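Local coordinates for protein phosphoserine aminotransferase (Bacillus alcalophilus, PDB 1W23) that catalyses the reversible, pyridoxal-phosphate-dependent transamination between phosphoserine and 3-phosphohydroxypyruvate in serine biosynthesis, at residues L57-Y67 / I177-G188. Numbering follows the deposited sequence.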
ATOM      1  N   LEU A  57     -11.878  13.361   7.847  1.00 11.65           N
ATOM      2  CA  LEU A  57     -10.655  13.869   8.451  1.00 11.94           C
ATOM      3  C   LEU A  57     -10.663  15.394   8.630  1.00 11.87           C
ATOM      4  O   LEU A  57     -10.261  15.938   9.649  1.00 12.51           O
ATOM      5  CB  LEU A  57      -9.438  13.495   7.568  0.60 13.34           C
ATOM      6  CG  LEU A  57      -8.834  12.140   7.842  0.60 12.14           C
ATOM      7  CD1 LEU A  57      -8.008  11.586   6.683  0.60 14.65           C
ATOM      8  CD2 LEU A  57      -7.955  12.215   9.091  0.60 14.32           C
ATOM      9  N   ARG A  58     -11.193  16.054   7.588  1.00 11.79           N
ATOM     10  CA  ARG A  58     -11.268  17.506   7.598  1.00 12.05           C
ATOM     11  C   ARG A  58     -12.115  18.026   8.721  1.00 11.48           C
ATOM     12  O   ARG A  58     -11.753  18.957   9.421  1.00 12.30           O
ATOM     13  CB  ARG A  58     -11.811  17.952   6.262  1.00 12.94           C
ATOM     14  CG  ARG A  58     -11.898  19.418   6.079  1.00 16.57           C
ATOM     15  CD  ARG A  58     -12.130  19.834   4.610  1.00 17.19           C
ATOM     16  NE  ARG A  58     -11.094  19.325   3.670  1.00 16.99           N
ATOM     17  CZ  ARG A  58      -9.919  19.957   3.526  1.00 16.93           C
ATOM     18  NH1 ARG A  58      -9.520  21.072   4.119  1.00 17.24           N
ATOM     19  NH2 ARG A  58      -9.008  19.464   2.662  1.00 21.44           N
ATOM     20  N   GLU A  59     -13.289  17.401   8.903  1.00 11.54           N
ATOM     21  CA  GLU A  59     -14.199  17.787   9.990  1.00 12.27           C
ATOM     22  C   GLU A  59     -13.557  17.470  11.341  1.00 11.44           C
ATOM     23  O   GLU A  59     -13.615  18.291  12.278  1.00 13.16           O
ATOM     24  CB  GLU A  59     -15.552  17.033   9.850  1.00 15.39           C
ATOM     25  CG  GLU A  59     -16.553  17.237  10.931  1.00 19.95           C
ATOM     26  CD  GLU A  59     -17.835  16.415  10.788  1.00 23.93           C
ATOM     27  OE1 GLU A  59     -17.951  15.585   9.847  1.00 22.23           O
ATOM     28  OE2 GLU A  59     -18.621  16.603  11.725  1.00 34.45           O
ATOM     29  N   LEU A  60     -13.007  16.268  11.511  1.00 11.07           N
ATOM     30  CA  LEU A  60     -12.562  15.808  12.801  1.00 10.93           C
ATOM     31  C   LEU A  60     -11.366  16.575  13.290  1.00 11.41           C
ATOM     32  O   LEU A  60     -11.283  16.830  14.509  1.00 13.20           O
ATOM     33  CB  LEU A  60     -12.278  14.304  12.752  1.00 11.30           C
ATOM     34  CG  LEU A  60     -13.490  13.423  12.675  1.00 11.73           C
ATOM     35  CD1 LEU A  60     -13.108  11.993  12.271  1.00 14.48           C
ATOM     36  CD2 LEU A  60     -14.244  13.414  14.000  1.00 18.07           C
ATOM     37  N   LEU A  61     -10.446  16.920  12.415  1.00 11.90           N
ATOM     38  CA  LEU A  61      -9.234  17.660  12.799  1.00 13.10           C
ATOM     39  C   LEU A  61      -9.372  19.161  12.526  1.00 12.87           C
ATOM     40  O   LEU A  61      -8.449  19.896  12.843  1.00 14.90           O
ATOM     41  CB  LEU A  61      -8.010  17.081  12.121  1.00 12.63           C
ATOM     42  CG  LEU A  61      -7.517  15.750  12.612  1.00 13.22           C
ATOM     43  CD1 LEU A  61      -6.424  15.247  11.693  1.00 16.96           C
ATOM     44  CD2 LEU A  61      -6.980  15.838  14.051  1.00 16.87           C
ATOM     45  N   GLN A  62     -10.522  19.589  11.993  1.00 12.32           N
ATOM     46  CA  GLN A  62     -10.682  21.002  11.623  1.00 13.40           C
ATOM     47  C   GLN A  62      -9.551  21.479  10.712  1.00 12.38           C
ATOM     48  O   GLN A  62      -8.863  22.443  10.971  1.00 14.12           O
ATOM     49  CB  GLN A  62     -10.850  21.900  12.876  1.00 15.38           C
ATOM     50  CG  GLN A  62     -12.127  21.564  13.642  1.00 18.77           C
ATOM     51  CD  GLN A  62     -12.332  22.431  14.875  1.00 26.78           C
ATOM     52  OE1 GLN A  62     -12.295  21.980  16.020  1.00 31.50           O
ATOM     53  NE2 GLN A  62     -12.567  23.711  14.636  1.00 28.27           N
ATOM     54  N   ILE A  63      -9.365  20.733   9.622  1.00 12.49           N
ATOM     55  CA  ILE A  63      -8.327  21.051   8.647  1.00 12.34           C
ATOM     56  C   ILE A  63      -8.732  22.253   7.788  1.00 12.46           C
ATOM     57  O   ILE A  63      -9.824  22.199   7.193  1.00 14.66           O
ATOM     58  CB  ILE A  63      -8.010  19.824   7.768  1.00 11.64           C
ATOM     59  CG1 ILE A  63      -7.590  18.636   8.624  1.00 12.53           C
ATOM     60  CG2 ILE A  63      -6.999  20.195   6.699  1.00 13.38           C
ATOM     61  CD1 ILE A  63      -7.346  17.346   7.855  1.00 13.24           C
ATOM     62  N   PRO A  64      -7.948  23.311   7.753  1.00 12.99           N
ATOM     63  CA  PRO A  64      -8.365  24.481   6.954  1.00 13.95           C
ATOM     64  C   PRO A  64      -8.409  24.192   5.456  1.00 13.75           C
ATOM     65  O   PRO A  64      -7.802  23.282   4.918  1.00 13.62           O
ATOM     66  CB  PRO A  64      -7.288  25.514   7.262  1.00 14.41           C
ATOM     67  CG  PRO A  64      -6.652  25.079   8.547  1.00 16.10           C
ATOM     68  CD  PRO A  64      -6.697  23.587   8.490  1.00 13.63           C
ATOM     69  N   ASN A  65      -9.155  25.052   4.752  1.00 14.77           N
ATOM     70  CA  ASN A  65      -9.457  24.889   3.327  1.00 16.39           C
ATOM     71  C   ASN A  65      -8.271  25.045   2.401  1.00 15.17           C
ATOM     72  O   ASN A  65      -8.336  24.612   1.247  1.00 18.34           O
ATOM     73  CB  ASN A  65     -10.543  25.927   2.903  1.00 26.45           C
ATOM     74  CG  ASN A  65     -11.903  25.330   3.102  1.00 43.62           C
ATOM     75  OD1 ASN A  65     -11.977  24.149   3.491  1.00 57.53           O
ATOM     76  ND2 ASN A  65     -12.904  26.161   2.839  1.00 67.15           N
ATOM     77  N   ASP A  66      -7.158  25.618   2.926  1.00 14.22           N
ATOM     78  CA  ASP A  66      -5.934  25.759   2.128  1.00 14.61           C
ATOM     79  C   ASP A  66      -4.980  24.588   2.333  1.00 13.23           C
ATOM     80  O   ASP A  66      -3.861  24.624   1.849  1.00 14.46           O
ATOM     81  CB  ASP A  66      -5.284  27.118   2.397  1.00 15.52           C
ATOM     82  CG  ASP A  66      -4.863  27.382   3.805  1.00 16.64           C
ATOM     83  OD1 ASP A  66      -5.442  26.904   4.783  1.00 17.14           O
ATOM     84  OD2 ASP A  66      -3.914  28.141   4.038  1.00 31.73           O
ATOM     85  N   TYR A  67      -5.450  23.514   2.977  1.00 12.36           N
ATOM     86  CA  TYR A  67      -4.713  22.232   3.085  1.00 12.30           C
ATOM     87  C   TYR A  67      -5.458  21.174   2.297  1.00 12.43           C
ATOM     88  O   TYR A  67      -6.701  21.220   2.204  1.00 14.68           O
ATOM     89  CB  TYR A  67      -4.602  21.751   4.541  1.00 12.37           C
ATOM     90  CG  TYR A  67      -3.721  22.577   5.415  1.00 11.51           C
ATOM     91  CD1 TYR A  67      -4.056  23.869   5.815  1.00 13.94           C
ATOM     92  CD2 TYR A  67      -2.516  22.076   5.888  1.00 12.11           C
ATOM     93  CE1 TYR A  67      -3.220  24.609   6.637  1.00 13.99           C
ATOM     94  CE2 TYR A  67      -1.692  22.805   6.704  1.00 12.07           C
ATOM     95  CZ  TYR A  67      -2.047  24.077   7.079  1.00 11.81           C
ATOM     96  OH  TYR A  67      -1.242  24.859   7.878  1.00 13.55           O
ATOM     97  N   ILE A 177      -1.782  10.677  15.702  1.00  8.76           N
ATOM     98  CA  ILE A 177      -2.732  11.506  14.920  1.00  9.05           C
ATOM     99  C   ILE A 177      -4.178  11.167  15.311  1.00  8.72           C
ATOM    100  O   ILE A 177      -4.572  10.028  15.437  1.00  9.03           O
ATOM    101  CB  ILE A 177      -2.517  11.295  13.417  1.00  9.72           C
ATOM    102  CG1 ILE A 177      -3.317  12.287  12.593  0.55 10.92           C
ATOM    103  CG2 ILE A 177      -2.732   9.830  12.996  1.00 10.48           C
ATOM    104  CD1 ILE A 177      -2.926  12.391  11.130  0.55 11.82           C
ATOM    105  N   LEU A 178      -4.961  12.225  15.468  1.00  9.22           N
ATOM    106  CA  LEU A 178      -6.406  12.092  15.776  1.00  9.39           C
ATOM    107  C   LEU A 178      -6.677  11.304  17.038  1.00  9.01           C
ATOM    108  O   LEU A 178      -7.699  10.665  17.213  1.00  9.68           O
ATOM    109  CB  LEU A 178      -7.193  11.581  14.566  1.00 10.34           C
ATOM    110  CG  LEU A 178      -8.692  11.746  14.554  1.00 17.00           C
ATOM    111  CD1 LEU A 178      -9.236  12.974  15.210  1.00 13.32           C
ATOM    112  CD2 LEU A 178      -9.216  11.595  13.110  1.00 16.77           C
ATOM    113  N   SER A 179      -5.764  11.511  18.022  1.00  9.40           N
ATOM    114  CA  SER A 179      -5.990  11.070  19.400  1.00  9.41           C
ATOM    115  C   SER A 179      -6.446  12.204  20.326  1.00  9.32           C
ATOM    116  O   SER A 179      -6.706  11.957  21.498  1.00  9.67           O
ATOM    117  CB  SER A 179      -4.717  10.455  19.967  1.00  9.74           C
ATOM    118  OG  SER A 179      -3.665  11.399  20.037  1.00  9.99           O
ATOM    119  N   ARG A 180      -6.505  13.397  19.767  1.00  9.97           N
ATOM    120  CA  ARG A 180      -6.778  14.645  20.483  1.00 10.30           C
ATOM    121  C   ARG A 180      -6.973  15.734  19.465  1.00 10.85           C
ATOM    122  O   ARG A 180      -6.569  15.597  18.311  1.00 11.16           O
ATOM    123  CB  ARG A 180      -5.629  14.979  21.453  1.00 10.58           C
ATOM    124  CG  ARG A 180      -4.260  14.988  20.787  1.00 10.64           C
ATOM    125  CD  ARG A 180      -3.146  15.118  21.820  1.00 10.98           C
ATOM    126  NE  ARG A 180      -1.857  15.057  21.094  1.00 10.90           N
ATOM    127  CZ  ARG A 180      -0.685  15.400  21.639  1.00 10.91           C
ATOM    128  NH1 ARG A 180      -0.574  15.784  22.922  1.00 11.31           N
ATOM    129  NH2 ARG A 180       0.431  15.373  20.878  1.00 10.87           N
ATOM    130  N   PRO A 181      -7.531  16.878  19.878  1.00 11.02           N
ATOM    131  CA  PRO A 181      -7.594  18.012  18.940  1.00 11.74           C
ATOM    132  C   PRO A 181      -6.208  18.483  18.530  1.00 11.79           C
ATOM    133  O   PRO A 181      -5.246  18.349  19.284  1.00 13.57           O
ATOM    134  CB  PRO A 181      -8.362  19.088  19.740  1.00 14.36           C
ATOM    135  CG  PRO A 181      -9.164  18.292  20.739  1.00 13.65           C
ATOM    136  CD  PRO A 181      -8.176  17.187  21.152  1.00 12.33           C
ATOM    137  N   LEU A 182      -6.147  19.090  17.354  1.00 11.65           N
ATOM    138  CA  LEU A 182      -4.918  19.603  16.778  1.00 12.75           C
ATOM    139  C   LEU A 182      -5.178  20.929  16.093  1.00 13.68           C
ATOM    140  O   LEU A 182      -6.131  20.987  15.343  1.00 16.59           O
ATOM    141  CB  LEU A 182      -4.460  18.527  15.794  0.70 16.23           C
ATOM    142  CG  LEU A 182      -3.160  18.691  15.058  0.70 14.07           C
ATOM    143  CD1 LEU A 182      -1.975  18.806  15.969  0.70 15.36           C
ATOM    144  CD2 LEU A 182      -2.921  17.492  14.111  0.70 16.03           C
ATOM    145  N   LYS A 183      -4.286  21.874  16.219  1.00 13.49           N
ATOM    146  CA  LYS A 183      -4.259  23.134  15.467  1.00 14.32           C
ATOM    147  C   LYS A 183      -3.405  22.906  14.216  1.00 12.59           C
ATOM    148  O   LYS A 183      -2.176  23.092  14.262  1.00 13.37           O
ATOM    149  CB  LYS A 183      -3.653  24.262  16.291  1.00 18.68           C
ATOM    150  CG  LYS A 183      -3.499  25.636  15.657  1.00 38.52           C
ATOM    151  CD  LYS A 183      -3.167  26.773  16.661  1.00 51.70           C
ATOM    152  CE  LYS A 183      -2.247  27.885  16.202  1.00 53.28           C
ATOM    153  NZ  LYS A 183      -1.374  28.440  17.277  1.00 54.50           N
ATOM    154  N   VAL A 184      -4.064  22.450  13.142  1.00 12.54           N
ATOM    155  CA  VAL A 184      -3.360  22.057  11.915  1.00 12.50           C
ATOM    156  C   VAL A 184      -2.569  23.228  11.339  1.00 12.36           C
ATOM    157  O   VAL A 184      -1.512  23.007  10.748  1.00 12.87           O
ATOM    158  CB  VAL A 184      -4.369  21.430  10.960  1.00 12.78           C
ATOM    159  CG1 VAL A 184      -3.810  21.256   9.573  1.00 14.01           C
ATOM    160  CG2 VAL A 184      -4.880  20.104  11.502  1.00 14.78           C
ATOM    161  N   ASN A 185      -3.098  24.471  11.511  1.00 13.25           N
ATOM    162  CA  ASN A 185      -2.388  25.591  10.907  1.00 13.84           C
ATOM    163  C   ASN A 185      -1.036  25.879  11.529  1.00 13.04           C
ATOM    164  O   ASN A 185      -0.314  26.740  10.999  1.00 15.41           O
ATOM    165  CB  ASN A 185      -3.318  26.780  10.851  1.00 18.66           C
ATOM    166  CG  ASN A 185      -3.578  27.427  12.139  1.00 21.36           C
ATOM    167  OD1 ASN A 185      -2.964  27.163  13.159  1.00 26.28           O
ATOM    168  ND2 ASN A 185      -4.548  28.321  11.966  1.00 29.11           N
ATOM    169  N   GLN A 186      -0.620  25.193  12.602  1.00 12.68           N
ATOM    170  CA  GLN A 186       0.767  25.309  13.057  1.00 12.75           C
ATOM    171  C   GLN A 186       1.736  24.632  12.113  1.00 12.71           C
ATOM    172  O   GLN A 186       2.981  24.832  12.261  1.00 13.83           O
ATOM    173  CB  GLN A 186       0.909  24.692  14.471  1.00 13.17           C
ATOM    174  CG  GLN A 186       0.211  25.419  15.586  1.00 15.48           C
ATOM    175  CD  GLN A 186       0.579  24.949  17.001  1.00 20.02           C
ATOM    176  OE1 GLN A 186       0.118  23.948  17.519  1.00 27.26           O
ATOM    177  NE2 GLN A 186       1.482  25.676  17.655  1.00 30.84           N
ATOM    178  N   PHE A 187       1.267  23.774  11.199  1.00 11.51           N
ATOM    179  CA  PHE A 187       2.102  22.882  10.412  1.00 11.57           C
ATOM    180  C   PHE A 187       2.043  23.191   8.928  1.00 11.95           C
ATOM    181  O   PHE A 187       0.976  23.512   8.390  1.00 13.67           O
ATOM    182  CB  PHE A 187       1.614  21.430  10.596  1.00 11.40           C
ATOM    183  CG  PHE A 187       1.751  20.993  12.058  1.00 11.88           C
ATOM    184  CD1 PHE A 187       0.720  21.188  12.966  1.00 13.25           C
ATOM    185  CD2 PHE A 187       2.907  20.407  12.534  1.00 13.38           C
ATOM    186  CE1 PHE A 187       0.874  20.821  14.301  1.00 15.60           C
ATOM    187  CE2 PHE A 187       3.074  20.072  13.840  1.00 15.63           C
ATOM    188  CZ  PHE A 187       2.060  20.273  14.749  1.00 17.01           C
ATOM    189  N   GLY A 188       3.157  22.974   8.258  1.00 11.40           N
ATOM    190  CA  GLY A 188       3.156  22.897   6.817  1.00 12.36           C
ATOM    191  C   GLY A 188       2.752  21.548   6.262  1.00 11.59           C
ATOM    192  O   GLY A 188       2.172  21.451   5.177  1.00 12.37           O
TER
HETATM  193  O   HOH W   1      -8.600  19.401  15.883  1.00 20.12           O
HETATM  194  O   HOH W   2      -7.102  22.531  13.220  1.00 14.43           O
HETATM  195  O   HOH W   3       0.373  27.454   8.404  1.00 47.59           O
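Tyr67 reaches across to the 177-188 loop and gives its phenol proton to the carbonyl of Phe187, OH to O 2.6 Å, with the acceptor near the ring plane and a C=O...donor angle of 160°. Over one face of the ring sits CG1 of Val184, 4.0 Å from the centroid, a CH-pi contact offset toward the rim. The same methyl meets CD of Pro64 at 3.9 Å. At the other end, Leu178 lays its two methyls against Leu60 and Leu61, CD1 reaching Leu61 CD2 at 3.8 Å; with CG of Leu61 anti to the carbonyl carbon (chi1 -72°), its CD2 also meets CB of Leu182. Water bridges the backbones, one molecule lying close to Gln62 O and Leu182 O while accepting from Val184 N. A phenylalanine in place of Tyr67 would probably keep the Val184 contact but leave the Phe187 carbonyl without its phenol donor. Behind this layer, a Schellman motif with Gln62 at positive phi ends helix 44-61, and Arg58 NH2 bonds Tyr67 O at 2.9 Å, probably helping to hold the Pro64-Tyr67 type I turn. Ile207 of strand 204-209 packs against Leu61, Ile63 and Tyr67. Leucines thus pack the helix end against the loop, while water and one phenol pair with backbone groups, so the polar hold on this loop of the class-V aminotransferase fold probably runs largely through its main chain.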